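Local coordinates for mite allergen Der p 5 (Dermatophagoides pteronyssinus, PDB 3MQ1), which is of unknown biochemical function but acts as an IgE-binding dust mite allergen and self-associates into homodimers and larger oligomers as its concentration rises, at residues B[51-56]-B[86-91]; B[55-60]-B[79-84]. All blocks are in the same frame, centred on the assembly; numbering follows the deposited sequence.

Contact 1. Residues B[51-56]-B[86-91]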
ATOM      1  N   ALA B  51      -8.270 -12.253  30.043  1.00 53.76           N
ATOM      2  CA  ALA B  51      -9.433 -13.098  29.805  1.00 57.03           C
ATOM      3  C   ALA B  51     -10.490 -12.347  29.004  1.00 69.75           C
ATOM      4  O   ALA B  51     -11.123 -12.912  28.112  1.00 72.56           O
ATOM      5  CB  ALA B  51     -10.011 -13.586  31.123  1.00 42.77           C
ATOM      6  N   MET B  52     -10.677 -11.071  29.329  1.00 55.23           N
ATOM      7  CA  MET B  52     -11.620 -10.229  28.603  1.00 59.70           C
ATOM      8  C   MET B  52     -11.245 -10.137  27.130  1.00 50.69           C
ATOM      9  O   MET B  52     -12.072 -10.383  26.253  1.00 39.49           O
ATOM     10  CB  MET B  52     -11.678  -8.829  29.216  1.00 65.11           C
ATOM     11  CG  MET B  52     -12.266  -7.778  28.287  1.00 62.72           C
ATOM     12  SD  MET B  52     -12.506  -6.179  29.084  1.00 88.11           S
ATOM     13  CE  MET B  52     -13.834  -6.571  30.220  1.00 91.45           C
ATOM     14  N   ILE B  53      -9.991  -9.781  26.867  1.00 45.26           N
ATOM     15  CA  ILE B  53      -9.492  -9.671  25.502  1.00 51.18           C
ATOM     16  C   ILE B  53      -9.707 -10.969  24.734  1.00 54.92           C
ATOM     17  O   ILE B  53     -10.046 -10.954  23.551  1.00 51.37           O
ATOM     18  CB  ILE B  53      -7.996  -9.314  25.478  1.00 49.97           C
ATOM     19  CG1 ILE B  53      -7.749  -8.007  26.232  1.00 50.44           C
ATOM     20  CG2 ILE B  53      -7.497  -9.212  24.046  1.00 62.14           C
ATOM     21  CD1 ILE B  53      -6.303  -7.565  26.223  1.00 60.82           C
ATOM     22  N   ASP B  54      -9.504 -12.093  25.415  1.00 40.84           N
ATOM     23  CA  ASP B  54      -9.734 -13.403  24.821  1.00 49.57           C
ATOM     24  C   ASP B  54     -11.187 -13.551  24.392  1.00 47.84           C
ATOM     25  O   ASP B  54     -11.475 -13.895  23.245  1.00 48.08           O
ATOM     26  CB  ASP B  54      -9.374 -14.514  25.812  1.00 62.55           C
ATOM     27  CG  ASP B  54      -7.878 -14.679  25.986  1.00 72.58           C
ATOM     28  OD1 ASP B  54      -7.123 -14.251  25.088  1.00 80.64           O
ATOM     29  OD2 ASP B  54      -7.458 -15.246  27.016  1.00 64.62           O
ATOM     30  N   GLY B  55     -12.100 -13.289  25.321  1.00 47.85           N
ATOM     31  CA  GLY B  55     -13.521 -13.407  25.053  1.00 51.21           C
ATOM     32  C   GLY B  55     -13.977 -12.499  23.930  1.00 55.18           C
ATOM     33  O   GLY B  55     -14.675 -12.932  23.013  1.00 60.32           O
ATOM     34  N   VAL B  56     -13.578 -11.233  24.003  1.00 48.24           N
ATOM     35  CA  VAL B  56     -13.946 -10.250  22.991  1.00 45.02           C
ATOM     36  C   VAL B  56     -13.473 -10.675  21.605  1.00 52.28           C
ATOM     37  O   VAL B  56     -14.185 -10.498  20.617  1.00 57.25           O
ATOM     38  CB  VAL B  56     -13.373  -8.858  23.321  1.00 44.34           C
ATOM     39  CG1 VAL B  56     -13.727  -7.863  22.227  1.00 22.06           C
ATOM     40  CG2 VAL B  56     -13.888  -8.381  24.670  1.00 31.65           C
ATOM     41  N   ILE B  86      -2.238  -6.768  20.316  1.00 75.87           N
ATOM     42  CA  ILE B  86      -1.138  -5.954  20.823  1.00 74.20           C
ATOM     43  C   ILE B  86      -1.259  -5.713  22.324  1.00 81.67           C
ATOM     44  O   ILE B  86      -0.310  -5.936  23.076  1.00 80.25           O
ATOM     45  CB  ILE B  86      -1.056  -4.597  20.098  1.00 62.65           C
ATOM     46  CG1 ILE B  86      -0.765  -4.804  18.612  1.00 59.48           C
ATOM     47  CG2 ILE B  86       0.011  -3.718  20.733  1.00 72.29           C
ATOM     48  CD1 ILE B  86      -0.617  -3.516  17.831  1.00 56.55           C
ATOM     49  N   LEU B  87      -2.430  -5.254  22.751  1.00 71.98           N
ATOM     50  CA  LEU B  87      -2.684  -4.993  24.163  1.00 64.54           C
ATOM     51  C   LEU B  87      -2.362  -6.215  25.015  1.00 70.74           C
ATOM     52  O   LEU B  87      -1.598  -6.131  25.975  1.00 86.94           O
ATOM     53  CB  LEU B  87      -4.140  -4.574  24.377  1.00 56.48           C
ATOM     54  CG  LEU B  87      -4.572  -4.351  25.829  1.00 42.81           C
ATOM     55  CD1 LEU B  87      -3.656  -3.350  26.516  1.00 50.88           C
ATOM     56  CD2 LEU B  87      -6.021  -3.894  25.893  1.00 43.29           C
ATOM     57  N   GLU B  88      -2.950  -7.352  24.654  1.00 62.10           N
ATOM     58  CA  GLU B  88      -2.736  -8.590  25.394  1.00 64.80           C
ATOM     59  C   GLU B  88      -1.273  -9.016  25.346  1.00 90.73           C
ATOM     60  O   GLU B  88      -0.740  -9.544  26.322  1.00110.13           O
ATOM     61  CB  GLU B  88      -3.625  -9.705  24.839  1.00 58.07           C
ATOM     62  CG  GLU B  88      -3.577 -10.991  25.646  1.00 65.59           C
ATOM     63  CD  GLU B  88      -4.391 -12.103  25.018  1.00 74.95           C
ATOM     64  OE1 GLU B  88      -4.599 -12.065  23.788  1.00 67.20           O
ATOM     65  OE2 GLU B  88      -4.818 -13.017  25.752  1.00 79.83           O
ATOM     66  N   ARG B  89      -0.630  -8.784  24.206  1.00 94.03           N
ATOM     67  CA  ARG B  89       0.776  -9.127  24.034  1.00103.31           C
ATOM     68  C   ARG B  89       1.634  -8.464  25.105  1.00 95.48           C
ATOM     69  O   ARG B  89       2.397  -9.131  25.804  1.00 94.46           O
ATOM     70  CB  ARG B  89       1.264  -8.718  22.642  1.00122.21           C
ATOM     71  CG  ARG B  89       2.737  -9.001  22.390  1.00137.19           C
ATOM     72  CD  ARG B  89       3.149  -8.579  20.987  1.00149.49           C
ATOM     73  NE  ARG B  89       2.373  -9.270  19.962  1.00159.07           N
ATOM     74  CZ  ARG B  89       2.536  -9.092  18.654  1.00166.08           C
ATOM     75  NH1 ARG B  89       3.453  -8.244  18.206  1.00174.40           N
ATOM     76  NH2 ARG B  89       1.784  -9.762  17.793  1.00161.14           N
ATOM     77  N   ASP B  90       1.505  -7.147  25.229  1.00 97.81           N
ATOM     78  CA  ASP B  90       2.258  -6.396  26.226  1.00 98.29           C
ATOM     79  C   ASP B  90       1.870  -6.819  27.638  1.00 97.43           C
ATOM     80  O   ASP B  90       2.712  -6.861  28.534  1.00120.69           O
ATOM     81  CB  ASP B  90       2.042  -4.893  26.043  1.00 81.14           C
ATOM     82  CG  ASP B  90       2.582  -4.383  24.721  1.00 85.23           C
ATOM     83  OD1 ASP B  90       3.221  -5.174  23.996  1.00 96.66           O
ATOM     84  OD2 ASP B  90       2.368  -3.193  24.408  1.00 80.29           O
ATOM     85  N   LEU B  91       0.593  -7.133  27.829  1.00 74.55           N
ATOM     86  CA  LEU B  91       0.103  -7.593  29.123  1.00 65.17           C
ATOM     87  C   LEU B  91       0.808  -8.873  29.551  1.00 81.29           C
ATOM     88  O   LEU B  91       1.343  -8.960  30.656  1.00 83.49           O
ATOM     89  CB  LEU B  91      -1.409  -7.825  29.073  1.00 50.71           C
ATOM     90  CG  LEU B  91      -2.294  -6.587  28.916  1.00 72.07           C
ATOM     91  CD1 LEU B  91      -3.744  -6.990  28.707  1.00 90.45           C
ATOM     92  CD2 LEU B  91      -2.155  -5.670  30.121  1.00 57.23           C
TER

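Contact 2. Residues B[55-60]-B[79-84]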
ATOM      1  N   GLY B  55     -12.100 -13.289  25.321  1.00 47.85           N
ATOM      2  CA  GLY B  55     -13.521 -13.407  25.053  1.00 51.21           C
ATOM      3  C   GLY B  55     -13.977 -12.499  23.930  1.00 55.18           C
ATOM      4  O   GLY B  55     -14.675 -12.932  23.013  1.00 60.32           O
ATOM      5  N   VAL B  56     -13.578 -11.233  24.003  1.00 48.24           N
ATOM      6  CA  VAL B  56     -13.946 -10.250  22.991  1.00 45.02           C
ATOM      7  C   VAL B  56     -13.473 -10.675  21.605  1.00 52.28           C
ATOM      8  O   VAL B  56     -14.185 -10.498  20.617  1.00 57.25           O
ATOM      9  CB  VAL B  56     -13.373  -8.858  23.321  1.00 44.34           C
ATOM     10  CG1 VAL B  56     -13.727  -7.863  22.227  1.00 22.06           C
ATOM     11  CG2 VAL B  56     -13.888  -8.381  24.670  1.00 31.65           C
ATOM     12  N   ARG B  57     -12.271 -11.239  21.536  1.00 62.15           N
ATOM     13  CA  ARG B  57     -11.730 -11.719  20.269  1.00 57.12           C
ATOM     14  C   ARG B  57     -12.634 -12.790  19.677  1.00 57.71           C
ATOM     15  O   ARG B  57     -12.962 -12.753  18.491  1.00 61.61           O
ATOM     16  CB  ARG B  57     -10.318 -12.276  20.451  1.00 46.92           C
ATOM     17  CG  ARG B  57      -9.730 -12.865  19.177  1.00 58.79           C
ATOM     18  CD  ARG B  57      -8.397 -13.552  19.429  1.00 61.32           C
ATOM     19  NE  ARG B  57      -7.394 -12.630  19.951  1.00 73.29           N
ATOM     20  CZ  ARG B  57      -7.070 -12.527  21.235  1.00 95.92           C
ATOM     21  NH1 ARG B  57      -7.668 -13.293  22.137  1.00102.78           N
ATOM     22  NH2 ARG B  57      -6.145 -11.659  21.618  1.00102.44           N
ATOM     23  N   GLY B  58     -13.031 -13.747  20.510  1.00 56.22           N
ATOM     24  CA  GLY B  58     -13.936 -14.798  20.085  1.00 49.35           C
ATOM     25  C   GLY B  58     -15.203 -14.226  19.486  1.00 55.26           C
ATOM     26  O   GLY B  58     -15.738 -14.757  18.513  1.00 64.73           O
ATOM     27  N   VAL B  59     -15.682 -13.132  20.069  1.00 45.17           N
ATOM     28  CA  VAL B  59     -16.870 -12.454  19.566  1.00 36.19           C
ATOM     29  C   VAL B  59     -16.569 -11.780  18.232  1.00 47.22           C
ATOM     30  O   VAL B  59     -17.384 -11.807  17.311  1.00 52.32           O
ATOM     31  CB  VAL B  59     -17.380 -11.395  20.562  1.00 36.16           C
ATOM     32  CG1 VAL B  59     -18.619 -10.705  20.015  1.00 46.63           C
ATOM     33  CG2 VAL B  59     -17.669 -12.034  21.911  1.00 30.64           C
ATOM     34  N   LEU B  60     -15.387 -11.179  18.138  1.00 44.40           N
ATOM     35  CA  LEU B  60     -14.962 -10.493  16.924  1.00 34.67           C
ATOM     36  C   LEU B  60     -14.767 -11.471  15.772  1.00 45.02           C
ATOM     37  O   LEU B  60     -14.949 -11.118  14.608  1.00 54.10           O
ATOM     38  CB  LEU B  60     -13.671  -9.713  17.176  1.00 33.37           C
ATOM     39  CG  LEU B  60     -13.776  -8.572  18.188  1.00 40.08           C
ATOM     40  CD1 LEU B  60     -12.408  -7.976  18.474  1.00 25.60           C
ATOM     41  CD2 LEU B  60     -14.739  -7.506  17.690  1.00 33.95           C
ATOM     42  N   MET B  79      -9.425  -4.327  13.006  1.00 63.45           N
ATOM     43  CA  MET B  79      -8.688  -3.425  13.884  1.00 61.02           C
ATOM     44  C   MET B  79      -8.999  -3.702  15.349  1.00 69.46           C
ATOM     45  O   MET B  79      -8.106  -3.696  16.195  1.00 74.32           O
ATOM     46  CB  MET B  79      -9.011  -1.967  13.552  1.00 56.52           C
ATOM     47  CG  MET B  79      -8.511  -1.518  12.191  1.00 68.86           C
ATOM     48  SD  MET B  79      -6.731  -1.733  12.011  1.00100.86           S
ATOM     49  CE  MET B  79      -6.128  -0.748  13.380  1.00191.47           C
ATOM     50  N   ALA B  80     -10.273  -3.941  15.642  1.00 57.22           N
ATOM     51  CA  ALA B  80     -10.702  -4.242  17.001  1.00 39.21           C
ATOM     52  C   ALA B  80     -10.001  -5.492  17.517  1.00 51.54           C
ATOM     53  O   ALA B  80      -9.626  -5.569  18.687  1.00 53.77           O
ATOM     54  CB  ALA B  80     -12.210  -4.418  17.054  1.00 28.75           C
ATOM     55  N   LYS B  81      -9.822  -6.466  16.632  1.00 44.70           N
ATOM     56  CA  LYS B  81      -9.146  -7.710  16.982  1.00 53.09           C
ATOM     57  C   LYS B  81      -7.636  -7.502  17.056  1.00 64.58           C
ATOM     58  O   LYS B  81      -6.961  -8.087  17.901  1.00 68.86           O
ATOM     59  CB  LYS B  81      -9.478  -8.802  15.963  1.00 51.28           C
ATOM     60  CG  LYS B  81      -8.826 -10.144  16.253  1.00 55.93           C
ATOM     61  CD  LYS B  81      -9.140 -11.160  15.165  1.00 48.99           C
ATOM     62  CE  LYS B  81      -8.477 -12.498  15.450  1.00 65.85           C
ATOM     63  NZ  LYS B  81      -8.729 -13.491  14.370  1.00 65.28           N
ATOM     64  N   LYS B  82      -7.117  -6.662  16.166  1.00 52.57           N
ATOM     65  CA  LYS B  82      -5.688  -6.377  16.124  1.00 62.55           C
ATOM     66  C   LYS B  82      -5.238  -5.644  17.383  1.00 67.34           C
ATOM     67  O   LYS B  82      -4.271  -6.042  18.031  1.00 66.75           O
ATOM     68  CB  LYS B  82      -5.342  -5.554  14.882  1.00 69.97           C
ATOM     69  CG  LYS B  82      -3.857  -5.264  14.723  1.00 73.01           C
ATOM     70  CD  LYS B  82      -3.587  -4.430  13.481  1.00 64.38           C
ATOM     71  N   SER B  83      -5.945  -4.571  17.723  1.00 61.87           N
ATOM     72  CA  SER B  83      -5.636  -3.798  18.920  1.00 58.71           C
ATOM     73  C   SER B  83      -5.749  -4.669  20.167  1.00 50.76           C
ATOM     74  O   SER B  83      -5.107  -4.403  21.183  1.00 50.01           O
ATOM     75  CB  SER B  83      -6.562  -2.586  19.034  1.00 58.60           C
ATOM     76  OG  SER B  83      -6.399  -1.714  17.930  1.00 73.96           O
ATOM     77  N   GLY B  84      -6.572  -5.709  20.080  1.00 48.92           N
ATOM     78  CA  GLY B  84      -6.727  -6.649  21.173  1.00 53.13           C
ATOM     79  C   GLY B  84      -5.502  -7.529  21.322  1.00 63.93           C
ATOM     80  O   GLY B  84      -5.105  -7.875  22.435  1.00 64.22           O
TER

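Contact 1. Residues B[51-56]-B[86-91]
In the antiparallel pairing of helices 36-63 and 71-99, I53 reaches across to L87, E88 and L91 on the partner helix. The two segments run at 152° to each other with their axes 10.1 Å apart, and the CA atoms of I53 and E88 are the nearest pair. The outer arm of I53 lies beside its backbone N (chi1 -58°) and is extended beyond, which carries CD1 between three neighbours: L91 CD1 at 3.6 Å, L87 CG at 3.7 Å and the E88 CB methylene. I53 CG2 also lies alongside E88 CB, so the stem of the glutamate passes the isoleucine in the opposite direction before its acid end leaves the apolar patch. There E88 crosses D54 at about a right angle, the two carboxylate planes turned 60° apart, with D54 OD1 2.7 Å from E88 OE2. The contact thus couples an apolar centre built on I53 to a more exposed acidic border, where R57 forms salt bridges with both acids, through NH1 to D54 OD1 and NH2 to E88 OE1, which probably eases the closeness of the two acid groups.

Contact 2. Residues B[55-60]-B[79-84]
R57 and K81 cross at about a right angle, meeting through their aliphatic stems, where R57 CG lies 3.9 Å from K81 CE. Both chains leave the backbone with CG opposite the backbone N, but they then diverge in shape. K81 stays fully extended to its amine, while R57 bends at chi3 (-61°) and turns its guanidinium toward the G84 end of segment 79-84. The positive groups are thereby kept apart, R57 NE lying 5.8 Å from K81 NZ, and each has acidic company: K81 NZ pairs with D61, and R57 NH2 with D85 besides the acids of contact 1. R57 NH2 also comes within 4.0 Å of G84 O, a loose approach.

One turn further on, L60 points at the partner helix and lays CD1 against the peptide joining A80 to K81, 3.5 Å from K81 N. Both methyls of its fork rest against A80 CB from the same side, L60 CD1 at 3.8 Å and L60 CD2 at 4.0 Å. A80 and M79 additionally pack against Q12 of a second subunit.

The axes lie 9.6 Å apart at 155°, with the small A80 facing the partner and G84, which has no side chain, close to the R57 guanidinium. This is one level of the antiparallel helical hairpin that helices 36-63 and 71-99 form within the three-helix chain, with L60 and A80 packed together and R57 and K81 at the border.

After helix 4-32, which takes no part in either contact, helix 36-63 enters contact 1 through residues 51-56 and then contact 2 through 55-60, the two segments overlapping at G55 and V56. The chain next turns through the connection to helix 71-99 and returns, meeting contact 2 at 79-84 before contact 1 at 86-91. Contact 2 therefore closes the shorter loop and nests inside contact 1, as successive levels of one helical hairpin whose centres lie 8 Å apart. A salt bridge from R57 to E88 joins the levels, and I53 packs on G84 between them. Both returning segments fall within an immunodominant conformational IgE-binding epitope region, and both contacts touch a second subunit.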